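Local coordinates for protein eukaryotic peptide chain release factor GTP-binding subunit (Schizosaccharomyces pombe, PDB 1R5B) that is the GTP-binding eRF3 subunit of the translation release factor, a multidomain protein of the elongation factor Tu type, at residues 303-306 with 311-314. Residues are numbered along the deposited sequence; the frame is centred on the assembly and turned at random.
Sequences NVLV and QTLE
V304 and L313 exchange two backbone hydrogen bonds. V304 N to L313 O is 2.8 Å. L313 N to V304 O is 2.9 Å. Both are close to straight. V306 and Q311 form the next hydrogen-bonded pair, and its two bonds are unequal. V306 N to Q311 O is 2.7 Å. Q311 N to V306 O is longer, at 3.3 Å.

V306 can be followed outward. Its CB packs against Q311 O. With CG1 turned opposite the backbone N (chi1 -172°), CG2 is left on the side of L313. There V306 CG2 reaches both Q311 O and L313 CD1, the latter at 3.6 Å. The V306 and L313 side chains cross at a slant on the face that also carries V304 and Q311. V304, V306 and L313 are buried.

The segments are the two arms of an antiparallel beta hairpin, strands 302-307 and 311-319, in the second domain, a beta barrel as in EF-Tu and its relatives. Strand 351-353 pairs with the first arm, and L352 touches V306. On the second arm, V339 of strand 334-340 meets L313.

The other face carries N303, L305, T312 and E314. N303 OD1 rests 3.5 Å from E314 CG. The amide and carboxylate planes are 87° apart. T312 CG2 is 3.7 Å from V304 O and also touches N303 CB. T312 OG1 is 3.9 Å from L305 CD1.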
loop_
_atom_site.group_PDB
_atom_site.type_symbol
_atom_site.label_atom_id
_atom_site.label_comp_id
_atom_site.label_asym_id
_atom_site.label_seq_id
_atom_site.Cartn_x
_atom_site.Cartn_y
_atom_site.Cartn_z
ATOM N N ASN A 303 -18.176 11.457 -11.257
ATOM C CA ASN A 303 -18.732 12.115 -10.092
ATOM C C ASN A 303 -18.020 11.609 -8.856
ATOM O O ASN A 303 -17.579 10.474 -8.821
ATOM C CB ASN A 303 -20.236 11.848 -9.981
ATOM C CG ASN A 303 -21.046 12.643 -10.984
ATOM O OD1 ASN A 303 -20.533 13.532 -11.658
ATOM N ND2 ASN A 303 -22.326 12.326 -11.076
ATOM N N VAL A 304 -17.889 12.475 -7.857
ATOM C CA VAL A 304 -17.339 12.112 -6.570
ATOM C C VAL A 304 -18.162 12.774 -5.487
ATOM O O VAL A 304 -18.861 13.730 -5.732
ATOM C CB VAL A 304 -15.854 12.521 -6.425
ATOM C CG1 VAL A 304 -15.026 11.980 -7.585
ATOM C CG2 VAL A 304 -15.705 14.029 -6.323
ATOM N N LEU A 305 -18.060 12.251 -4.275
ATOM C CA LEU A 305 -18.793 12.773 -3.125
ATOM C C LEU A 305 -17.809 13.450 -2.207
ATOM O O LEU A 305 -16.724 12.941 -1.989
ATOM C CB LEU A 305 -19.494 11.629 -2.393
ATOM C CG LEU A 305 -20.423 12.033 -1.257
ATOM C CD1 LEU A 305 -21.627 12.809 -1.785
ATOM C CD2 LEU A 305 -20.873 10.811 -0.491
ATOM N N VAL A 306 -18.162 14.621 -1.702
ATOM C CA VAL A 306 -17.374 15.233 -0.655
ATOM C C VAL A 306 -18.021 14.863 0.664
ATOM O O VAL A 306 -19.136 15.299 0.950
ATOM C CB VAL A 306 -17.315 16.769 -0.760
ATOM C CG1 VAL A 306 -16.314 17.314 0.261
ATOM C CG2 VAL A 306 -16.949 17.225 -2.165
ATOM N N GLN A 311 -21.944 16.252 -0.478
ATOM C CA GLN A 311 -22.077 17.048 -1.689
ATOM C C GLN A 311 -21.375 16.372 -2.874
ATOM O O GLN A 311 -20.184 16.055 -2.806
ATOM C CB GLN A 311 -21.467 18.427 -1.447
ATOM C CG GLN A 311 -21.519 19.397 -2.637
ATOM C CD GLN A 311 -22.916 19.901 -2.945
ATOM O OE1 GLN A 311 -23.253 20.115 -4.108
ATOM N NE2 GLN A 311 -23.727 20.092 -1.909
ATOM N N THR A 312 -22.117 16.168 -3.957
ATOM C CA THR A 312 -21.579 15.575 -5.177
ATOM C C THR A 312 -20.899 16.637 -6.047
ATOM O O THR A 312 -21.339 17.774 -6.089
ATOM C CB THR A 312 -22.708 14.854 -5.962
ATOM O OG1 THR A 312 -23.189 13.727 -5.208
ATOM C CG2 THR A 312 -22.173 14.217 -7.229
ATOM N N LEU A 313 -19.812 16.247 -6.711
ATOM C CA LEU A 313 -19.098 17.090 -7.679
ATOM C C LEU A 313 -18.605 16.244 -8.850
ATOM O O LEU A 313 -18.409 15.045 -8.717
ATOM C CB LEU A 313 -17.882 17.749 -7.032
ATOM C CG LEU A 313 -18.078 18.775 -5.915
ATOM C CD1 LEU A 313 -16.733 19.051 -5.257
ATOM C CD2 LEU A 313 -18.703 20.082 -6.433
ATOM N N GLU A 314 -18.384 16.871 -9.997
ATOM C CA GLU A 314 -17.831 16.176 -11.141
ATOM C C GLU A 314 -16.354 16.525 -11.321
ATOM O O GLU A 314 -15.991 17.689 -11.397
ATOM C CB GLU A 314 -18.611 16.525 -12.400
ATOM C CG GLU A 314 -18.360 15.558 -13.551
ATOM C CD GLU A 314 -18.868 16.052 -14.891
ATOM O OE1 GLU A 314 -19.517 17.126 -14.953
ATOM O OE2 GLU A 314 -18.613 15.352 -15.893
#